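Local coordinates for protein VIN1 (Oscarella pearsei, PDB 6BFI) that probably binds actin filaments as a vinculin homolog of a sponge and may take part in cell-cell adhesion, at residues Arg132-Val137 with Met172-Gln177; Gln142-Val147 with Gln162-Gly167; Lys192-Thr197 with Phe239-Glu244; Arg199-Ile204 with Asp232-Lys237. All blocks are in the same frame, centred on the assembly; numbering follows the deposited sequence.

Contact 1 of 4, residues Arg132-Val137 with Met172-Gln177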
# COMPACT_ATOMS: atom_id res chain seq x y z
N ARG A 132 -14.76 10.64 22.54
CA ARG A 132 -14.90 12.04 22.92
C ARG A 132 -13.82 12.46 23.92
O ARG A 132 -13.26 13.55 23.81
CB ARG A 132 -16.29 12.31 23.50
CG ARG A 132 -17.39 12.43 22.47
CD ARG A 132 -18.63 13.09 23.06
NE ARG A 132 -19.08 12.42 24.27
CZ ARG A 132 -20.05 11.50 24.30
NH1 ARG A 132 -20.66 11.14 23.18
NH2 ARG A 132 -20.39 10.95 25.45
N LYS A 133 -13.51 11.59 24.88
CA LYS A 133 -12.44 11.89 25.83
C LYS A 133 -11.09 12.04 25.12
O LYS A 133 -10.38 13.05 25.30
CB LYS A 133 -12.36 10.80 26.90
CG LYS A 133 -11.21 10.97 27.88
CD LYS A 133 -10.80 9.64 28.47
CE LYS A 133 -10.26 8.70 27.40
NZ LYS A 133 -9.06 9.26 26.72
N MET A 134 -10.73 11.05 24.30
CA MET A 134 -9.45 11.09 23.59
C MET A 134 -9.33 12.35 22.73
O MET A 134 -8.34 13.09 22.82
CB MET A 134 -9.29 9.84 22.73
CG MET A 134 -9.59 8.54 23.45
SD MET A 134 -9.04 7.08 22.55
CE MET A 134 -9.30 5.81 23.78
N VAL A 135 -10.35 12.61 21.91
CA VAL A 135 -10.36 13.81 21.07
C VAL A 135 -10.26 15.07 21.91
O VAL A 135 -9.62 16.04 21.50
CB VAL A 135 -11.63 13.81 20.18
CG1 VAL A 135 -11.80 15.15 19.48
CG2 VAL A 135 -11.55 12.69 19.16
N LYS A 136 -10.86 15.06 23.10
CA LYS A 136 -10.72 16.20 24.01
C LYS A 136 -9.25 16.44 24.36
O LYS A 136 -8.75 17.57 24.24
CB LYS A 136 -11.56 15.95 25.27
CG LYS A 136 -11.35 16.94 26.40
CD LYS A 136 -12.24 16.55 27.58
CE LYS A 136 -11.92 17.35 28.83
NZ LYS A 136 -12.72 16.88 30.01
N VAL A 137 -8.54 15.38 24.77
CA VAL A 137 -7.12 15.53 25.09
C VAL A 137 -6.35 16.06 23.89
O VAL A 137 -5.60 17.05 23.98
CB VAL A 137 -6.54 14.18 25.57
CG1 VAL A 137 -5.02 14.25 25.62
CG2 VAL A 137 -7.11 13.82 26.94
N MET A 172 -0.29 10.48 24.08
CA MET A 172 0.34 9.29 23.50
C MET A 172 -0.06 8.02 24.25
O MET A 172 -0.19 6.96 23.64
CB MET A 172 1.85 9.45 23.48
CG MET A 172 2.35 10.56 22.57
SD MET A 172 4.14 10.71 22.62
CE MET A 172 4.37 12.26 21.77
N LYS A 173 -0.22 8.11 25.58
CA LYS A 173 -0.64 6.91 26.31
C LYS A 173 -2.06 6.51 25.94
O LYS A 173 -2.38 5.31 25.89
CB LYS A 173 -0.52 7.14 27.82
CG LYS A 173 -1.53 8.12 28.40
CD LYS A 173 -1.57 8.01 29.92
CE LYS A 173 -2.77 8.74 30.50
NZ LYS A 173 -3.05 8.30 31.89
N VAL A 174 -2.91 7.49 25.64
CA VAL A 174 -4.30 7.21 25.31
C VAL A 174 -4.42 6.65 23.89
O VAL A 174 -5.15 5.68 23.66
CB VAL A 174 -5.15 8.48 25.51
CG1 VAL A 174 -6.34 8.48 24.58
CG2 VAL A 174 -5.61 8.58 26.95
N VAL A 175 -3.71 7.24 22.93
CA VAL A 175 -3.75 6.73 21.56
C VAL A 175 -3.09 5.36 21.48
O VAL A 175 -3.63 4.42 20.88
CB VAL A 175 -3.11 7.73 20.59
CG1 VAL A 175 -3.14 7.20 19.17
CG2 VAL A 175 -3.83 9.07 20.67
N GLU A 176 -1.91 5.22 22.09
CA GLU A 176 -1.26 3.92 22.19
C GLU A 176 -2.10 2.90 22.94
O GLU A 176 -1.92 1.69 22.73
CB GLU A 176 0.10 4.07 22.87
CG GLU A 176 1.26 4.28 21.91
CD GLU A 176 1.61 3.04 21.12
OE1 GLU A 176 1.24 1.92 21.55
OE2 GLU A 176 2.25 3.17 20.05
N GLN A 177 -3.00 3.35 23.81
CA GLN A 177 -3.99 2.46 24.40
C GLN A 177 -5.09 2.11 23.41
O GLN A 177 -5.61 0.99 23.44
CB GLN A 177 -4.59 3.10 25.66
CG GLN A 177 -5.89 2.49 26.15
CD GLN A 177 -5.72 1.06 26.61
OE1 GLN A 177 -4.62 0.64 26.99
NE2 GLN A 177 -6.80 0.29 26.58
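Met134 and Val174 mark the closest approach of the segments 132-137 and 172-177, which run in broadly opposite directions, the CA atoms of the two residues 6.7 Å apart. Both segments are helical throughout and lie within longer helices, 102-145 and 154-178. No hydrogen bond joins them, and the contact rests almost wholly on one valine received by two side chains. Val174 points its CB at the other helix and sends CG1 against the flank of Met134, where CG of Met134 lies only 3.4 Å from CG1 of Val174, tighter than usual van der Waals contact. The thioether chain, extended beyond CG, passes obliquely across this methyl, so that SD of Met134 is 3.7 Å from CG1 of Val174. Lys133 comes from the other flank. Its CG is anti to the backbone N (chi1 176°), but bends at chi3 and chi4 curl the chain back until NZ of Lys133 stands 3.5 Å from CG2 of Val174, tip to tip. With an alanine in place of Met134, the CG and SD that the CG1 methyl of Val174 packs on are gone, and a gap would probably open beside it that Lys133 covers only in part. Met134 also touches Leu249 and Val175 touches Ile245, both on helix 224-249, so the pair packs as neighbouring members of an up-and-down four-helix bundle, the building block of the vinculin family.

Contact 2 of 4, residues Gln142-Val147 with Gln162-Gly167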
# COMPACT_ATOMS: atom_id res chain seq x y z
N GLN A 142 -3.22 20.14 21.09
CA GLN A 142 -3.13 20.82 19.80
C GLN A 142 -3.31 22.33 19.96
O GLN A 142 -2.59 23.12 19.33
CB GLN A 142 -4.17 20.26 18.84
CG GLN A 142 -4.12 20.85 17.46
CD GLN A 142 -5.30 20.42 16.61
OE1 GLN A 142 -6.42 20.30 17.10
NE2 GLN A 142 -5.04 20.18 15.33
N GLU A 143 -4.26 22.75 20.79
CA GLU A 143 -4.46 24.17 21.04
C GLU A 143 -3.25 24.78 21.74
O GLU A 143 -2.85 25.90 21.41
CB GLU A 143 -5.72 24.39 21.88
CG GLU A 143 -7.02 24.13 21.13
CD GLU A 143 -8.20 23.94 22.07
OE1 GLU A 143 -8.03 24.13 23.29
OE2 GLU A 143 -9.30 23.61 21.57
N TYR A 144 -2.65 24.05 22.69
CA TYR A 144 -1.49 24.61 23.38
C TYR A 144 -0.25 24.67 22.49
O TYR A 144 0.69 25.41 22.81
CB TYR A 144 -1.17 23.80 24.64
CG TYR A 144 -0.13 24.46 25.51
CD1 TYR A 144 -0.37 25.70 26.10
CD2 TYR A 144 1.10 23.86 25.75
CE1 TYR A 144 0.57 26.31 26.89
CE2 TYR A 144 2.05 24.47 26.54
CZ TYR A 144 1.78 25.69 27.11
OH TYR A 144 2.73 26.30 27.90
N LEU A 145 -0.23 23.93 21.37
CA LEU A 145 0.92 24.00 20.47
C LEU A 145 1.17 25.43 19.98
O LEU A 145 2.32 25.85 19.84
CB LEU A 145 0.71 23.07 19.28
CG LEU A 145 1.02 21.59 19.52
CD1 LEU A 145 0.73 20.79 18.26
CD2 LEU A 145 2.46 21.42 19.95
N ASP A 146 0.10 26.19 19.73
CA ASP A 146 0.25 27.50 19.11
C ASP A 146 0.91 28.53 20.02
O ASP A 146 1.31 29.59 19.54
CB ASP A 146 -1.12 28.02 18.67
CG ASP A 146 -1.08 28.69 17.31
OD1 ASP A 146 -0.51 28.09 16.37
OD2 ASP A 146 -1.62 29.81 17.17
N VAL A 147 1.05 28.23 21.32
CA VAL A 147 1.69 29.17 22.24
C VAL A 147 3.17 29.35 21.91
O VAL A 147 3.75 30.39 22.23
CB VAL A 147 1.48 28.68 23.69
CG1 VAL A 147 2.21 29.56 24.68
CG2 VAL A 147 -0.00 28.63 24.02
N GLN A 162 7.64 22.48 30.00
CA GLN A 162 7.11 21.75 31.14
C GLN A 162 5.59 21.70 31.17
O GLN A 162 5.03 20.92 31.94
CB GLN A 162 7.64 22.35 32.45
CG GLN A 162 6.77 23.45 33.02
CD GLN A 162 7.29 23.96 34.35
OE1 GLN A 162 8.50 23.98 34.59
NE2 GLN A 162 6.38 24.38 35.23
N ASN A 163 4.92 22.53 30.37
CA ASN A 163 3.48 22.38 30.19
C ASN A 163 3.12 21.47 29.02
O ASN A 163 2.04 20.88 29.01
CB ASN A 163 2.82 23.75 29.97
CG ASN A 163 3.11 24.72 31.10
OD1 ASN A 163 3.62 24.33 32.15
ND2 ASN A 163 2.79 25.99 30.88
N LEU A 164 4.02 21.34 28.04
CA LEU A 164 3.74 20.55 26.84
C LEU A 164 4.06 19.08 27.02
O LEU A 164 3.36 18.23 26.44
CB LEU A 164 4.54 21.11 25.66
CG LEU A 164 4.29 20.45 24.30
CD1 LEU A 164 2.88 20.76 23.81
CD2 LEU A 164 5.32 20.90 23.27
N THR A 165 5.09 18.75 27.80
CA THR A 165 5.46 17.34 27.98
C THR A 165 4.36 16.51 28.64
O THR A 165 4.04 15.43 28.11
CB THR A 165 6.78 17.25 28.75
OG1 THR A 165 7.83 17.83 27.97
CG2 THR A 165 7.12 15.80 29.06
N PRO A 166 3.76 16.92 29.76
CA PRO A 166 2.72 16.05 30.36
C PRO A 166 1.49 15.89 29.49
O PRO A 166 0.91 14.79 29.45
CB PRO A 166 2.40 16.76 31.68
CG PRO A 166 2.75 18.18 31.44
CD PRO A 166 3.96 18.14 30.56
N GLY A 167 1.08 16.94 28.78
CA GLY A 167 -0.05 16.80 27.87
C GLY A 167 0.25 15.86 26.72
O GLY A 167 -0.57 15.01 26.37
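Tyr144 and Asn163 join the two arms of a helical hairpin, helices 102-145 and 154-178, close to the turn that links them in a four-helix bundle of the vinculin family. The backbones are nearest at Tyr144 and Leu164, with 7.5 Å between their CA atoms. Tyr144 has its CG anti to the backbone N (chi1 -170°), which swings the ring across to the second helix. There the ring meets Asn163 at a slant, the ring and amide planes 43° apart, and CB of Asn163 lies 3.6 Å from CE2 of Tyr144. A second, apolar layer lies on the buried side: CD1 of Leu164 is 3.9 Å from CD2 of Leu145 and also reaches CD2 of Tyr144. Leu145 continues into the bundle onto Leu238 and Ile242 of helix 224-249, while the Tyr144 ring meets that of Phe160 as well. Asn163 is exposed, so the one polar link stands at the outer margin of the contact. It is a hydrogen bond from ND2 of Asn163 to OH of Tyr144, 3.0 Å long and bent to 142° at the hydrogen, with the hydroxyl oxygen 22° out of the amide plane.

Contact 3 of 4, residues Lys192-Thr197 with Phe239-Glu244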
# COMPACT_ATOMS: atom_id res chain seq x y z
N LYS A 192 -0.46 4.72 14.59
CA LYS A 192 0.94 4.50 14.96
C LYS A 192 1.86 5.44 14.19
O LYS A 192 2.83 5.97 14.76
CB LYS A 192 1.33 3.04 14.71
CG LYS A 192 0.68 2.05 15.66
CD LYS A 192 1.16 0.63 15.41
CE LYS A 192 0.77 0.15 14.02
NZ LYS A 192 1.23 -1.24 13.75
N SER A 193 1.59 5.66 12.90
CA SER A 193 2.45 6.51 12.10
C SER A 193 2.41 7.96 12.59
O SER A 193 3.46 8.60 12.74
CB SER A 193 2.05 6.43 10.62
OG SER A 193 0.70 6.83 10.44
N GLU A 194 1.21 8.49 12.84
CA GLU A 194 1.13 9.86 13.34
C GLU A 194 1.74 9.98 14.73
O GLU A 194 2.34 11.01 15.06
CB GLU A 194 -0.32 10.34 13.34
CG GLU A 194 -1.06 10.13 12.02
CD GLU A 194 -0.37 10.79 10.83
OE1 GLU A 194 0.26 11.85 11.02
OE2 GLU A 194 -0.48 10.25 9.71
N LEU A 195 1.59 8.95 15.56
CA LEU A 195 2.28 8.92 16.85
C LEU A 195 3.79 9.06 16.65
O LEU A 195 4.44 9.87 17.33
CB LEU A 195 1.96 7.62 17.59
CG LEU A 195 0.60 7.54 18.28
CD1 LEU A 195 0.36 6.13 18.82
CD2 LEU A 195 0.52 8.56 19.40
N GLY A 196 4.35 8.29 15.73
CA GLY A 196 5.77 8.44 15.42
C GLY A 196 6.12 9.85 14.99
O GLY A 196 7.13 10.40 15.42
N THR A 197 5.27 10.45 14.14
CA THR A 197 5.52 11.82 13.70
C THR A 197 5.61 12.78 14.88
O THR A 197 6.55 13.57 14.99
CB THR A 197 4.42 12.27 12.73
OG1 THR A 197 4.58 11.57 11.48
CG2 THR A 197 4.51 13.77 12.48
N PHE A 239 0.55 20.06 14.25
CA PHE A 239 -0.87 20.35 14.18
C PHE A 239 -1.59 19.40 13.23
O PHE A 239 -2.65 18.85 13.55
CB PHE A 239 -1.07 21.81 13.74
CG PHE A 239 -2.51 22.25 13.70
CD1 PHE A 239 -3.08 22.85 14.80
CD2 PHE A 239 -3.27 22.08 12.56
CE1 PHE A 239 -4.40 23.27 14.77
CE2 PHE A 239 -4.59 22.49 12.52
CZ PHE A 239 -5.16 23.08 13.63
N ILE A 240 -1.01 19.19 12.04
CA ILE A 240 -1.63 18.34 11.03
C ILE A 240 -1.65 16.88 11.50
O ILE A 240 -2.67 16.20 11.37
CB ILE A 240 -0.90 18.50 9.69
CG1 ILE A 240 -1.27 19.84 9.05
CG2 ILE A 240 -1.19 17.33 8.76
CD1 ILE A 240 -0.44 20.20 7.84
N ALA A 241 -0.53 16.40 12.05
CA ALA A 241 -0.51 15.03 12.57
C ALA A 241 -1.59 14.82 13.63
O ALA A 241 -2.28 13.79 13.63
CB ALA A 241 0.87 14.71 13.14
N ILE A 242 -1.75 15.78 14.54
CA ILE A 242 -2.76 15.63 15.58
C ILE A 242 -4.16 15.70 14.98
O ILE A 242 -5.08 14.99 15.43
CB ILE A 242 -2.56 16.69 16.68
CG1 ILE A 242 -1.23 16.45 17.40
CG2 ILE A 242 -3.70 16.65 17.69
CD1 ILE A 242 -0.96 17.43 18.53
N GLU A 243 -4.36 16.53 13.96
CA GLU A 243 -5.63 16.55 13.24
C GLU A 243 -5.95 15.17 12.68
O GLU A 243 -7.08 14.68 12.82
CB GLU A 243 -5.59 17.58 12.11
CG GLU A 243 -5.91 18.99 12.53
CD GLU A 243 -7.37 19.18 12.89
OE1 GLU A 243 -8.24 18.76 12.10
OE2 GLU A 243 -7.65 19.73 13.98
N GLU A 244 -4.97 14.52 12.05
CA GLU A 244 -5.21 13.21 11.47
C GLU A 244 -5.48 12.17 12.55
O GLU A 244 -6.34 11.29 12.38
CB GLU A 244 -4.02 12.79 10.60
CG GLU A 244 -4.26 11.52 9.79
CD GLU A 244 -5.27 11.71 8.67
OE1 GLU A 244 -5.67 12.87 8.41
OE2 GLU A 244 -5.67 10.71 8.05
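Glu194 and Ala241 are the nearest pair between segments 192-197 and 239-244, of helices 185-215 and 224-249, with CA atoms 5.5 Å apart. The two short segments run nearly antiparallel, at 156°, and their axes approach to 9.3 Å. The small methyl of Ala241 permits this closeness: it is buried between two side chains of the other helix, with CB of Ala241 3.8 Å from CG2 of Thr197 and 3.6 Å from OE1 of Glu194. Thr197 turns CG2 toward the partner because CG2 is the branch anti to its backbone N, while OG1 makes a weak hydrogen bond to the carbonyl of Ser193. Glu194 folds at chi2 (-57°), laying its chain over the alanine instead of reaching outward. The looser, partly exposed side begins where OE2 of Glu194 comes to 4.0 Å from CG of Glu244. The two carboxylates stay apart, OE2 of Glu194 lying 5.5 Å from OE2 of Glu244, and the Glu244 group is salt-bridged to Arg247, which would probably ease the repulsion between them. Replacing Glu194 by alanine would probably leave the Ala241 methyl and the CG of Glu244 uncovered on that flank. On the inner side, Leu195 packs on Val175 and Glu176 of helix 154-178, and Ile242 on Cys138, Gln142 and Leu145 of helix 102-145, so the other two helices of the bundle close over the pair.

Contact 4 of 4, residues Arg199-Ile204 with Asp232-Lys237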
# COMPACT_ATOMS: atom_id res chain seq x y z
N ARG A 199 6.20 12.12 18.07
CA ARG A 199 7.33 11.80 18.95
C ARG A 199 8.65 12.28 18.37
O ARG A 199 9.53 12.73 19.11
CB ARG A 199 7.37 10.29 19.22
CG ARG A 199 7.06 9.91 20.66
CD ARG A 199 7.29 8.42 20.91
NE ARG A 199 6.16 7.60 20.51
CZ ARG A 199 5.22 7.15 21.34
NH1 ARG A 199 5.29 7.44 22.63
NH2 ARG A 199 4.23 6.40 20.88
N GLU A 200 8.81 12.19 17.04
CA GLU A 200 10.04 12.69 16.43
C GLU A 200 10.03 14.20 16.25
O GLU A 200 11.11 14.79 16.13
CB GLU A 200 10.28 12.00 15.08
CG GLU A 200 9.25 12.29 14.00
CD GLU A 200 9.56 11.58 12.69
OE1 GLU A 200 10.26 12.17 11.84
OE2 GLU A 200 9.13 10.41 12.53
N GLN A 201 8.86 14.84 16.25
CA GLN A 201 8.79 16.28 16.00
C GLN A 201 8.89 17.14 17.26
O GLN A 201 9.20 18.33 17.14
CB GLN A 201 7.50 16.63 15.26
CG GLN A 201 7.50 16.24 13.79
CD GLN A 201 8.71 16.77 13.05
OE1 GLN A 201 8.90 17.97 12.92
NE2 GLN A 201 9.55 15.86 12.56
N ILE A 202 8.64 16.59 18.45
CA ILE A 202 8.73 17.40 19.67
C ILE A 202 10.11 18.04 19.84
O ILE A 202 10.21 19.28 19.95
CB ILE A 202 8.34 16.58 20.91
CG1 ILE A 202 6.85 16.24 20.87
CG2 ILE A 202 8.69 17.33 22.18
CD1 ILE A 202 5.97 17.46 20.72
N PRO A 203 11.21 17.26 19.89
CA PRO A 203 12.52 17.90 20.10
C PRO A 203 12.93 18.82 18.96
O PRO A 203 13.69 19.77 19.18
CB PRO A 203 13.48 16.72 20.25
CG PRO A 203 12.83 15.63 19.48
CD PRO A 203 11.36 15.81 19.69
N ILE A 204 12.45 18.56 17.74
CA ILE A 204 12.69 19.49 16.64
C ILE A 204 12.04 20.83 16.94
O ILE A 204 12.63 21.89 16.70
CB ILE A 204 12.18 18.90 15.32
CG1 ILE A 204 12.56 17.42 15.20
CG2 ILE A 204 12.72 19.69 14.14
CD1 ILE A 204 14.04 17.15 15.35
N ASP A 232 7.51 27.54 12.93
CA ASP A 232 6.10 27.43 12.56
C ASP A 232 5.86 26.25 11.62
O ASP A 232 4.75 25.71 11.59
CB ASP A 232 5.62 28.73 11.92
CG ASP A 232 5.76 29.92 12.85
OD1 ASP A 232 5.91 29.70 14.07
OD2 ASP A 232 5.72 31.07 12.37
N TYR A 233 6.87 25.86 10.85
CA TYR A 233 6.76 24.65 10.04
C TYR A 233 6.61 23.43 10.93
O TYR A 233 5.76 22.56 10.67
CB TYR A 233 7.97 24.51 9.12
CG TYR A 233 8.13 23.14 8.50
CD1 TYR A 233 7.44 22.79 7.35
CD2 TYR A 233 8.98 22.19 9.07
CE1 TYR A 233 7.58 21.54 6.78
CE2 TYR A 233 9.12 20.94 8.51
CZ TYR A 233 8.42 20.62 7.37
OH TYR A 233 8.57 19.37 6.80
N VAL A 234 7.42 23.34 11.99
CA VAL A 234 7.29 22.19 12.89
C VAL A 234 5.96 22.25 13.63
O VAL A 234 5.31 21.21 13.84
CB VAL A 234 8.48 22.14 13.86
CG1 VAL A 234 8.37 20.93 14.77
CG2 VAL A 234 9.79 22.10 13.07
N ILE A 235 5.52 23.45 14.02
CA ILE A 235 4.23 23.59 14.68
C ILE A 235 3.11 23.11 13.77
O ILE A 235 2.15 22.46 14.22
CB ILE A 235 4.00 25.05 15.13
CG1 ILE A 235 5.12 25.49 16.07
CG2 ILE A 235 2.65 25.20 15.80
CD1 ILE A 235 5.03 26.95 16.48
N GLN A 236 3.20 23.42 12.47
CA GLN A 236 2.15 23.01 11.54
C GLN A 236 2.20 21.51 11.29
O GLN A 236 1.15 20.87 11.15
CB GLN A 236 2.26 23.78 10.23
CG GLN A 236 1.19 24.85 10.05
CD GLN A 236 -0.21 24.27 9.99
OE1 GLN A 236 -0.40 23.09 9.69
NE2 GLN A 236 -1.21 25.11 10.28
N LYS A 237 3.40 20.92 11.22
CA LYS A 237 3.49 19.47 11.07
C LYS A 237 2.85 18.76 12.26
O LYS A 237 2.08 17.81 12.08
CB LYS A 237 4.95 19.05 10.90
CG LYS A 237 5.13 17.55 10.75
CD LYS A 237 6.56 17.16 10.40
CE LYS A 237 6.91 17.49 8.96
NZ LYS A 237 8.27 17.00 8.58
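Gln201 and Val234 face each other with CA atoms 6.8 Å apart, where the segments of helices 185-215 and 224-249 run nearly antiparallel at 156° and their axes approach to 9.7 Å. These two residues share most of the contact; no hydrogen bond crosses between the segments, and Gln201 packs by its carbons and amide. A bend at chi2 (-52°) sets its amide against the lysine chain, which passes at about a right angle: CD of Gln201 lies 3.4 Å from CD of Lys237. The amide oxygen is wedged between carbons, with OE1 of Gln201 3.5 Å from CG1 of Val234 and equally near the same lysine carbon. One turn along, the two branched side chains meet through methyls, CG2 of Ile204 being 3.9 Å from CG2 of Val234. Lys237 leaves its aliphatic part on Gln201 and carries its ammonium group past it, where NZ of Lys237 gives a hydrogen bond of 3.0 Å to OH of Tyr233, one turn back on its own helix. That hydroxyl is also hydrogen-bonded to Asp447, which ties the outer end of the contact to helix 432-449. Helix 466-493 covers the same flank: Tyr471 touches both Ile204 and Val234, and Lys478 touches Glu200. On another side Ile202, next to the kink at Pro203, packs on Met168 of helix 154-178.

Overall arrangement
The four contacts hold together four successive helices of one bundle. Contacts 1 and 2 join helix 102-145 to helix 154-178, with centres 15 Å apart and contact 2 nearer the turn; contacts 3 and 4 likewise join helix 185-215 to helix 224-249, with centres 10 Å apart. Leu195 links contact 3 to contact 1, its CD1 lying 3.7 Å from CG1 of Val175. Contacts 2 and 3 are bridged by a probable hydrogen bond, NE2 of Gln142 to OE2 of Glu243, 3.0 Å. Contacts 2 and 4, their centres 12 Å apart, touch where the carbonyl oxygen of Leu145 lies 4.1 Å from CG2 of Ile235. All are structural; only contact 2 has a hydrogen bond between its segments.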